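Protein P47 (Clostridium botulinum, PDB 6EKT) may form part of a progenitor toxin complex that protects botulinum neurotoxin in the host gut, and has a fold like that of tubular lipid-binding proteins. Local coordinates at residues L316-R321 with G393-E398; M251-L256 with G279-N284; N342-N347 with K351-E356. All coordinates share one frame; numbering follows the deposited sequence.

How the interactions relate
Following the chain from the N terminus, interaction 2 comes first: residues 251-256, at the end of helix 244-252, meet strand 279-288 and close a short loop before either other contact begins. Interaction 1 then opens on strand 315-326 and closes only after helix 374-394, at residues 393-398. Within that span lies interaction 3, a local hairpin between strands 329-347 and 352-368. All three reach the same curled antiparallel sheet. Interactions 1 and 3 share backbone bonds, Leu316 with Asn342 and Phe397 with Phe355. Phe397 also packs on Val252 and Leu256, while the carbonyl of Glu398 meets Arg255, joining interactions 1 and 2.

Interaction 1: residues L316-R321 with G393-E398; sequences LKISLR and GALGFE
The inward face of strand 315-326 packs, through Leu316, Ile318 and Leu320, against Leu395 and Phe397, which lie where the chain leaves the long helix 374-394 and turns into the short strand 397-398. The contact consists of side-chain carbon alone, with no hydrogen bond between the segments. Alternate residues of the strand supply it, so three successive inward side chains meet two partners.

At one end Leu316 presents its CD1 methyl to the rim of the Phe397 ring, close to the ring plane, and CD1 lies 3.8 Å from Phe397 CZ and 3.9 Å from Phe397 CE1. The two side chains are roughly perpendicular. The ring reaches this place because Phe397 holds CG between its backbone N and carbonyl carbon (chi1 60°), which swings the aromatic group toward the strand although its CB does not point there.

Leu395 fills the other half. Ile318 and Leu395 run alongside each other, oppositely directed, and the end methyl of the isoleucine, CD1, comes within 4.1 Å of Leu395 CB. Farther along, methyl meets methyl, with Leu320 CD2 at 4.2 Å from Leu395 CD2.

All five residues are buried. Met308 and Leu310 of strand 297-311 touch Leu316, and Phe355 from the neighbouring hairpin touches both Leu316 and Phe397. Such apolar packing of the chain at the end of a long helix against the inner face of a curled antiparallel sheet fits the architecture of TULIP-like proteins, in which a sheet wraps around a long helix.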
loop_
_atom_site.group_PDB
_atom_site.type_symbol
_atom_site.label_atom_id
_atom_site.label_comp_id
_atom_site.label_asym_id
_atom_site.label_seq_id
_atom_site.Cartn_x
_atom_site.Cartn_y
_atom_site.Cartn_z
ATOM N N LEU A 316 2.465 -19.665 -1.164
ATOM C CA LEU A 316 2.354 -20.119 0.203
ATOM C C LEU A 316 2.948 -21.517 0.280
ATOM O O LEU A 316 2.650 -22.360 -0.581
ATOM C CB LEU A 316 0.883 -20.131 0.656
ATOM C CG LEU A 316 0.149 -18.797 0.728
ATOM C CD1 LEU A 316 -1.332 -19.067 0.989
ATOM C CD2 LEU A 316 0.758 -17.874 1.784
ATOM N N LYS A 317 3.805 -21.746 1.276
ATOM C CA LYS A 317 4.296 -23.083 1.576
ATOM C C LYS A 317 3.536 -23.534 2.806
ATOM O O LYS A 317 3.577 -22.879 3.858
ATOM C CB LYS A 317 5.815 -23.091 1.828
ATOM C CG LYS A 317 6.399 -24.447 2.229
ATOM C CD LYS A 317 7.928 -24.403 2.377
ATOM C CE LYS A 317 8.637 -24.778 1.087
ATOM N NZ LYS A 317 10.114 -24.958 1.284
ATOM N N ILE A 318 2.858 -24.672 2.671
ATOM C CA ILE A 318 1.964 -25.190 3.707
ATOM C C ILE A 318 2.519 -26.543 4.124
ATOM O O ILE A 318 2.714 -27.431 3.280
ATOM C CB ILE A 318 0.491 -25.328 3.219
ATOM C CG1 ILE A 318 -0.045 -23.975 2.749
ATOM C CG2 ILE A 318 -0.389 -25.907 4.328
ATOM C CD1 ILE A 318 -1.320 -24.040 1.918
ATOM N N SER A 319 2.814 -26.663 5.412
ATOM C CA SER A 319 3.344 -27.894 6.005
ATOM C C SER A 319 2.362 -28.327 7.093
ATOM O O SER A 319 1.970 -27.523 7.955
ATOM C CB SER A 319 4.761 -27.645 6.555
ATOM O OG SER A 319 5.323 -28.841 7.083
ATOM N N LEU A 320 1.920 -29.586 7.038
ATOM C CA LEU A 320 0.947 -30.056 8.023
ATOM C C LEU A 320 1.176 -31.518 8.398
ATOM O O LEU A 320 1.752 -32.284 7.600
ATOM C CB LEU A 320 -0.494 -29.821 7.515
ATOM C CG LEU A 320 -0.983 -30.626 6.300
ATOM C CD1 LEU A 320 -1.571 -31.952 6.779
ATOM C CD2 LEU A 320 -2.002 -29.869 5.453
ATOM N N ARG A 321 0.710 -31.877 9.595
ATOM C CA ARG A 321 0.801 -33.235 10.121
ATOM C C ARG A 321 -0.544 -33.568 10.732
ATOM O O ARG A 321 -1.139 -32.745 11.446
ATOM C CB ARG A 321 1.875 -33.293 11.215
ATOM C CG ARG A 321 2.277 -34.670 11.759
ATOM C CD ARG A 321 3.557 -34.549 12.618
ATOM N NE ARG A 321 4.448 -33.457 12.132
ATOM C CZ ARG A 321 4.669 -32.278 12.736
ATOM N NH1 ARG A 321 5.471 -31.390 12.174
ATOM N NH2 ARG A 321 4.117 -31.973 13.902
ATOM N N GLY A 393 -6.139 -31.232 -2.086
ATOM C CA GLY A 393 -7.009 -30.589 -3.068
ATOM C C GLY A 393 -7.745 -29.390 -2.481
ATOM O O GLY A 393 -8.224 -28.536 -3.224
ATOM N N ALA A 394 -7.841 -29.338 -1.153
ATOM C CA ALA A 394 -8.604 -28.286 -0.471
ATOM C C ALA A 394 -7.724 -27.095 -0.074
ATOM O O ALA A 394 -8.240 -26.104 0.412
ATOM C CB ALA A 394 -9.297 -28.848 0.755
ATOM N N LEU A 395 -6.411 -27.208 -0.259
ATOM C CA LEU A 395 -5.475 -26.172 0.225
ATOM C C LEU A 395 -5.441 -24.898 -0.616
ATOM O O LEU A 395 -5.044 -23.823 -0.122
ATOM C CB LEU A 395 -4.063 -26.748 0.391
ATOM C CG LEU A 395 -3.863 -27.807 1.483
ATOM C CD1 LEU A 395 -2.428 -28.291 1.451
ATOM C CD2 LEU A 395 -4.212 -27.313 2.886
ATOM N N GLY A 396 -5.838 -25.011 -1.879
ATOM C CA GLY A 396 -6.048 -23.836 -2.721
ATOM C C GLY A 396 -7.322 -23.110 -2.305
ATOM O O GLY A 396 -8.274 -23.740 -1.855
ATOM N N PHE A 397 -7.353 -21.785 -2.455
ATOM C CA PHE A 397 -8.525 -20.991 -2.035
ATOM C C PHE A 397 -8.513 -19.619 -2.707
ATOM O O PHE A 397 -7.468 -19.180 -3.205
ATOM C CB PHE A 397 -8.567 -20.836 -0.495
ATOM C CG PHE A 397 -7.351 -20.138 0.084
ATOM C CD1 PHE A 397 -6.182 -20.860 0.393
ATOM C CD2 PHE A 397 -7.369 -18.758 0.323
ATOM C CE1 PHE A 397 -5.069 -20.220 0.915
ATOM C CE2 PHE A 397 -6.254 -18.118 0.850
ATOM C CZ PHE A 397 -5.109 -18.846 1.140
ATOM N N GLU A 398 -9.670 -18.960 -2.703
ATOM C CA GLU A 398 -9.837 -17.659 -3.326
ATOM C C GLU A 398 -9.807 -16.560 -2.272
ATOM O O GLU A 398 -10.343 -16.725 -1.174
ATOM C CB GLU A 398 -11.183 -17.638 -4.064
ATOM C CG GLU A 398 -11.254 -16.728 -5.274
ATOM C CD GLU A 398 -12.588 -16.866 -6.014
ATOM O OE1 GLU A 398 -13.041 -18.001 -6.251
ATOM O OE2 GLU A 398 -13.181 -15.833 -6.362
#

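Interaction 2: residues M251-L256 with G279-N284; sequences MVLSRL and GRIVNN
Ile281 of strand 279-288 packs its side chain against Val252, Leu253 and Leu256, near the C-terminal part of helix 244-252. The contact across the segments is entirely apolar. CD1, the tip of the longer arm of Ile281, lies 3.8 Å from Val252 CG1, and it is also approached by Leu253 CD1 at 4.0 Å. Leu256 CD2 reaches both branches of Ile281, at 3.9 Å from CG2 and from CD1; these two side chains extend toward each other tip to tip. Val252 and Leu253 instead lie at a slant to the isoleucine. Leu253 holds CG opposite its backbone N (chi1 -165°), and this carries CD1 over to Ile281, where it touches CG2 as well as CD1.

Two backbone hydrogen bonds within 251-256 tie Arg255 and Leu256 back to Val252. The carbonyl oxygen of Val252 accepts both, from Arg255 N and from Leu256 N, each 2.9 Å long. Shared between donors three and four residues on, this oxygen keeps the chain coiled here, so that Leu256 returns to the side occupied by Val252.

The surroundings extend the apolar cluster. Phe269 of strand 269-273 touches Leu253 and Leu256, Met308 of strand 297-311 touches Val252 and Leu256, and Phe397 touches Val252 and Leu256 as well. The contact thus sets an inward-facing strand residue of the curled antiparallel sheet against the segment at the end of helix 244-252, consistent with a TULIP-like fold, in which the sheet wraps around a helical core.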
loop_
_atom_site.group_PDB
_atom_site.type_symbol
_atom_site.label_atom_id
_atom_site.label_comp_id
_atom_site.label_asym_id
_atom_site.label_seq_id
_atom_site.Cartn_x
_atom_site.Cartn_y
_atom_site.Cartn_z
ATOM N N MET A 251 -6.308 -10.741 4.784
ATOM C CA MET A 251 -6.767 -11.295 3.520
ATOM C C MET A 251 -6.678 -12.826 3.460
ATOM O O MET A 251 -7.555 -13.494 2.883
ATOM C CB MET A 251 -6.059 -10.586 2.369
ATOM C CG MET A 251 -6.517 -9.139 2.357
ATOM S SD MET A 251 -5.325 -7.959 1.786
ATOM C CE MET A 251 -5.839 -7.942 0.081
ATOM N N VAL A 252 -5.652 -13.377 4.092
ATOM C CA VAL A 252 -5.451 -14.829 4.064
ATOM C C VAL A 252 -6.162 -15.559 5.213
ATOM O O VAL A 252 -6.822 -16.569 4.961
ATOM C CB VAL A 252 -3.951 -15.199 4.001
ATOM C CG1 VAL A 252 -3.731 -16.705 4.080
ATOM C CG2 VAL A 252 -3.328 -14.667 2.714
ATOM N N LEU A 253 -6.018 -15.068 6.448
ATOM C CA LEU A 253 -6.491 -15.800 7.642
ATOM C C LEU A 253 -7.960 -16.215 7.558
ATOM O O LEU A 253 -8.287 -17.331 7.931
ATOM C CB LEU A 253 -6.223 -15.021 8.954
ATOM C CG LEU A 253 -6.329 -15.783 10.296
ATOM C CD1 LEU A 253 -5.204 -16.817 10.419
ATOM C CD2 LEU A 253 -6.311 -14.841 11.492
ATOM N N SER A 254 -8.821 -15.341 7.037
ATOM C CA SER A 254 -10.267 -15.626 6.949
ATOM C C SER A 254 -10.719 -16.324 5.655
ATOM O O SER A 254 -11.938 -16.524 5.439
ATOM C CB SER A 254 -11.074 -14.342 7.148
ATOM O OG SER A 254 -10.923 -13.525 6.007
ATOM N N ARG A 255 -9.757 -16.718 4.814
ATOM C CA ARG A 255 -10.069 -17.405 3.557
ATOM C C ARG A 255 -9.360 -18.748 3.372
ATOM O O ARG A 255 -9.829 -19.555 2.592
ATOM C CB ARG A 255 -9.774 -16.518 2.349
ATOM C CG ARG A 255 -10.608 -15.232 2.281
ATOM C CD ARG A 255 -12.089 -15.521 2.016
ATOM N NE ARG A 255 -12.280 -16.367 0.835
ATOM C CZ ARG A 255 -13.416 -16.980 0.519
ATOM N NH1 ARG A 255 -14.490 -16.856 1.286
ATOM N NH2 ARG A 255 -13.481 -17.729 -0.574
ATOM N N LEU A 256 -8.240 -18.973 4.066
ATOM C CA LEU A 256 -7.441 -20.214 3.856
ATOM C C LEU A 256 -8.242 -21.494 4.152
ATOM O O LEU A 256 -7.937 -22.542 3.588
ATOM C CB LEU A 256 -6.148 -20.207 4.679
ATOM C CG LEU A 256 -6.212 -20.364 6.210
ATOM C CD1 LEU A 256 -6.130 -21.829 6.687
ATOM C CD2 LEU A 256 -5.098 -19.549 6.866
ATOM N N GLY A 279 5.171 -12.217 9.166
ATOM C CA GLY A 279 4.644 -13.273 10.020
ATOM C C GLY A 279 4.384 -14.566 9.286
ATOM O O GLY A 279 4.717 -14.711 8.105
ATOM N N ARG A 280 3.762 -15.492 9.999
ATOM C CA ARG A 280 3.348 -16.779 9.424
ATOM C C ARG A 280 2.082 -17.238 10.137
ATOM O O ARG A 280 1.725 -16.684 11.166
ATOM C CB ARG A 280 4.475 -17.826 9.542
ATOM C CG ARG A 280 4.947 -18.053 10.956
ATOM C CD ARG A 280 6.321 -18.724 11.018
ATOM N NE ARG A 280 6.655 -18.913 12.424
ATOM C CZ ARG A 280 6.206 -19.910 13.183
ATOM N NH1 ARG A 280 5.433 -20.870 12.671
ATOM N NH2 ARG A 280 6.553 -19.954 14.465
ATOM N N ILE A 281 1.413 -18.244 9.577
ATOM C CA ILE A 281 0.124 -18.684 10.087
ATOM C C ILE A 281 0.279 -20.099 10.641
ATOM O O ILE A 281 0.992 -20.936 10.065
ATOM C CB ILE A 281 -1.010 -18.589 9.017
ATOM C CG1 ILE A 281 -1.396 -17.112 8.766
ATOM C CG2 ILE A 281 -2.246 -19.380 9.461
ATOM C CD1 ILE A 281 -2.353 -16.853 7.608
ATOM N N VAL A 282 -0.342 -20.324 11.794
ATOM C CA VAL A 282 -0.376 -21.646 12.426
ATOM C C VAL A 282 -1.801 -21.936 12.891
ATOM O O VAL A 282 -2.593 -21.017 13.086
ATOM C CB VAL A 282 0.589 -21.761 13.625
ATOM C CG1 VAL A 282 2.055 -21.650 13.180
ATOM C CG2 VAL A 282 0.239 -20.768 14.743
ATOM N N ASN A 283 -2.129 -23.218 13.080
ATOM C CA ASN A 283 -3.342 -23.567 13.790
ATOM C C ASN A 283 -3.098 -23.387 15.296
ATOM O O ASN A 283 -1.949 -23.442 15.774
ATOM C CB ASN A 283 -3.774 -25.027 13.480
ATOM C CG ASN A 283 -2.763 -26.063 13.984
ATOM O OD1 ASN A 283 -1.565 -25.924 13.762
ATOM N ND2 ASN A 283 -3.253 -27.119 14.660
ATOM N N ASN A 284 -4.184 -23.166 16.029
ATOM C CA ASN A 284 -4.144 -23.049 17.496
ATOM C C ASN A 284 -4.908 -24.185 18.191
ATOM O O ASN A 284 -5.075 -24.177 19.421
ATOM C CB ASN A 284 -4.705 -21.684 17.917
ATOM C CG ASN A 284 -6.136 -21.447 17.437
ATOM O OD1 ASN A 284 -6.914 -22.377 17.270
ATOM N ND2 ASN A 284 -6.494 -20.176 17.239
#

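Interaction 3: residues N342-N347 with K351-E356; sequences NKFVYN and KKAYFE
Tyr354 carries CG between its backbone N and carbonyl carbon (chi1 62°), which lays its ring beside Val345 on the neighbouring strand. Phe344, by contrast, extends its CG anti to the backbone N (chi1 179°), bringing its ring to that of Phe355. Val345 CB sits over one face of the tyrosine ring in a CH-pi contact, 3.7 Å from Tyr354 CZ, and the valine's CG2 branch touches the carboxylate of Glu356. On the other side of the strands, the edge of Phe344 meets the face of Phe355, the planes inclined at 63°, while Phe344 CE1 rests 3.7 Å from Ala353 CB.

These strands form an antiparallel beta hairpin, the hydrogen-bonded pair Val345-Tyr354 lying between the non-hydrogen-bonded pairs Phe344-Phe355 and Tyr346-Ala353. Val345 N to Tyr354 O measures 2.8 Å, and the return bond from Tyr354 N to Val345 O is 3.0 Å. Away from the turn, Glu356 N gives a nearly straight bond to Lys343 O, but the pattern then breaks. Glu356 O accepts instead from Asn342 ND2 at 2.7 Å, on a lone pair, and Lys343 N donates to a water at 2.8 Å.

Phe344 touches Val424 and Leu426 of strand 421-426, Tyr346 touches Val424 and Phe355 touches Leu426. At the turn, Asn347 OD1 accepts from the backbone N of Thr349 and of Asn350.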
loop_
_atom_site.group_PDB
_atom_site.type_symbol
_atom_site.label_atom_id
_atom_site.label_comp_id
_atom_site.label_asym_id
_atom_site.label_seq_id
_atom_site.Cartn_x
_atom_site.Cartn_y
_atom_site.Cartn_z
ATOM N N ASN A 342 1.641 -23.380 -2.955
ATOM C CA ASN A 342 0.430 -22.865 -3.595
ATOM C C ASN A 342 0.659 -21.454 -4.121
ATOM O O ASN A 342 0.799 -20.503 -3.327
ATOM C CB ASN A 342 -0.732 -22.886 -2.614
ATOM C CG ASN A 342 -1.062 -24.301 -2.137
ATOM O OD1 ASN A 342 -0.367 -24.848 -1.280
ATOM N ND2 ASN A 342 -2.082 -24.917 -2.741
ATOM N N LYS A 343 0.690 -21.340 -5.454
ATOM C CA LYS A 343 1.062 -20.090 -6.127
ATOM C C LYS A 343 -0.106 -19.118 -6.192
ATOM O O LYS A 343 -1.210 -19.491 -6.595
ATOM C CB LYS A 343 1.584 -20.374 -7.542
ATOM C CG LYS A 343 2.125 -19.134 -8.266
ATOM C CD LYS A 343 2.006 -19.234 -9.777
ATOM C CE LYS A 343 3.196 -19.943 -10.391
ATOM N NZ LYS A 343 2.934 -20.203 -11.840
ATOM N N PHE A 344 0.157 -17.848 -5.853
ATOM C CA PHE A 344 -0.829 -16.791 -6.070
ATOM C C PHE A 344 -1.025 -16.535 -7.570
ATOM O O PHE A 344 -0.054 -16.520 -8.329
ATOM C CB PHE A 344 -0.417 -15.469 -5.361
ATOM C CG PHE A 344 -1.403 -14.336 -5.597
ATOM C CD1 PHE A 344 -2.662 -14.337 -4.968
ATOM C CD2 PHE A 344 -1.111 -13.305 -6.489
ATOM C CE1 PHE A 344 -3.580 -13.311 -5.206
ATOM C CE2 PHE A 344 -2.031 -12.280 -6.730
ATOM C CZ PHE A 344 -3.271 -12.290 -6.097
ATOM N N VAL A 345 -2.277 -16.336 -7.986
ATOM C CA VAL A 345 -2.631 -15.963 -9.353
ATOM C C VAL A 345 -3.675 -14.860 -9.268
ATOM O O VAL A 345 -4.601 -14.939 -8.452
ATOM C CB VAL A 345 -3.259 -17.141 -10.163
ATOM C CG1 VAL A 345 -3.655 -16.685 -11.566
ATOM C CG2 VAL A 345 -2.304 -18.324 -10.261
ATOM N N TYR A 346 -3.501 -13.840 -10.106
ATOM C CA TYR A 346 -4.541 -12.867 -10.383
ATOM C C TYR A 346 -4.895 -13.006 -11.848
ATOM O O TYR A 346 -4.056 -12.780 -12.733
ATOM C CB TYR A 346 -4.094 -11.431 -10.057
ATOM C CG TYR A 346 -5.149 -10.390 -10.406
ATOM C CD1 TYR A 346 -6.394 -10.388 -9.757
ATOM C CD2 TYR A 346 -4.913 -9.422 -11.399
ATOM C CE1 TYR A 346 -7.370 -9.455 -10.065
ATOM C CE2 TYR A 346 -5.882 -8.477 -11.715
ATOM C CZ TYR A 346 -7.104 -8.500 -11.043
ATOM O OH TYR A 346 -8.073 -7.581 -11.334
ATOM N N ASN A 347 -6.128 -13.437 -12.091
ATOM C CA ASN A 347 -6.692 -13.525 -13.430
ATOM C C ASN A 347 -7.303 -12.160 -13.757
ATOM O O ASN A 347 -8.296 -11.752 -13.144
ATOM C CB ASN A 347 -7.750 -14.628 -13.463
ATOM C CG ASN A 347 -8.371 -14.828 -14.836
ATOM O OD1 ASN A 347 -8.562 -13.890 -15.598
ATOM N ND2 ASN A 347 -8.728 -16.068 -15.131
ATOM N N LYS A 351 -11.150 -11.323 -12.809
ATOM C CA LYS A 351 -10.876 -10.569 -11.572
ATOM C C LYS A 351 -10.821 -11.459 -10.325
ATOM O O LYS A 351 -11.079 -10.997 -9.214
ATOM C CB LYS A 351 -11.896 -9.409 -11.399
ATOM C CG LYS A 351 -11.554 -8.090 -12.100
ATOM C CD LYS A 351 -11.406 -8.214 -13.607
ATOM C CE LYS A 351 -11.055 -6.887 -14.256
ATOM N NZ LYS A 351 -10.903 -7.146 -15.711
ATOM N N LYS A 352 -10.503 -12.739 -10.509
ATOM C CA LYS A 352 -10.324 -13.633 -9.372
ATOM C C LYS A 352 -8.866 -13.620 -8.947
ATOM O O LYS A 352 -7.960 -13.649 -9.794
ATOM C CB LYS A 352 -10.773 -15.072 -9.681
ATOM C CG LYS A 352 -12.273 -15.253 -9.894
ATOM C CD LYS A 352 -12.646 -16.737 -9.927
ATOM C CE LYS A 352 -14.043 -16.937 -10.492
ATOM N NZ LYS A 352 -14.499 -18.321 -10.222
ATOM N N ALA A 353 -8.669 -13.558 -7.635
ATOM C CA ALA A 353 -7.358 -13.664 -6.997
ATOM C C ALA A 353 -7.440 -14.874 -6.086
ATOM O O ALA A 353 -8.308 -14.946 -5.203
ATOM C CB ALA A 353 -7.046 -12.426 -6.189
ATOM N N TYR A 354 -6.536 -15.822 -6.311
ATOM C CA TYR A 354 -6.605 -17.117 -5.651
ATOM C C TYR A 354 -5.229 -17.747 -5.539
ATOM O O TYR A 354 -4.278 -17.363 -6.239
ATOM C CB TYR A 354 -7.590 -18.051 -6.403
ATOM C CG TYR A 354 -7.196 -18.367 -7.844
ATOM C CD1 TYR A 354 -7.543 -17.510 -8.897
ATOM C CD2 TYR A 354 -6.471 -19.534 -8.149
ATOM C CE1 TYR A 354 -7.184 -17.802 -10.214
ATOM C CE2 TYR A 354 -6.099 -19.829 -9.457
ATOM C CZ TYR A 354 -6.453 -18.965 -10.481
ATOM O OH TYR A 354 -6.077 -19.275 -11.768
ATOM N N PHE A 355 -5.144 -18.734 -4.655
ATOM C CA PHE A 355 -3.976 -19.561 -4.537
ATOM C C PHE A 355 -4.293 -20.920 -5.190
ATOM O O PHE A 355 -5.272 -21.565 -4.823
ATOM C CB PHE A 355 -3.585 -19.700 -3.073
ATOM C CG PHE A 355 -3.018 -18.435 -2.480
ATOM C CD1 PHE A 355 -1.659 -18.147 -2.607
ATOM C CD2 PHE A 355 -3.851 -17.516 -1.816
ATOM C CE1 PHE A 355 -1.137 -16.986 -2.066
ATOM C CE2 PHE A 355 -3.325 -16.350 -1.264
ATOM C CZ PHE A 355 -1.966 -16.091 -1.388
ATOM N N GLU A 356 -3.486 -21.292 -6.185
ATOM C CA GLU A 356 -3.652 -22.525 -6.954
ATOM C C GLU A 356 -3.444 -23.731 -6.068
ATOM O O GLU A 356 -2.663 -23.675 -5.112
ATOM C CB GLU A 356 -2.607 -22.614 -8.070
ATOM C CG GLU A 356 -2.926 -21.909 -9.375
ATOM C CD GLU A 356 -1.801 -22.060 -10.392
ATOM O OE1 GLU A 356 -0.741 -22.641 -10.041
ATOM O OE2 GLU A 356 -1.963 -21.576 -11.536
HETATM O O HOH W 1 0.683 -23.677 -7.031
#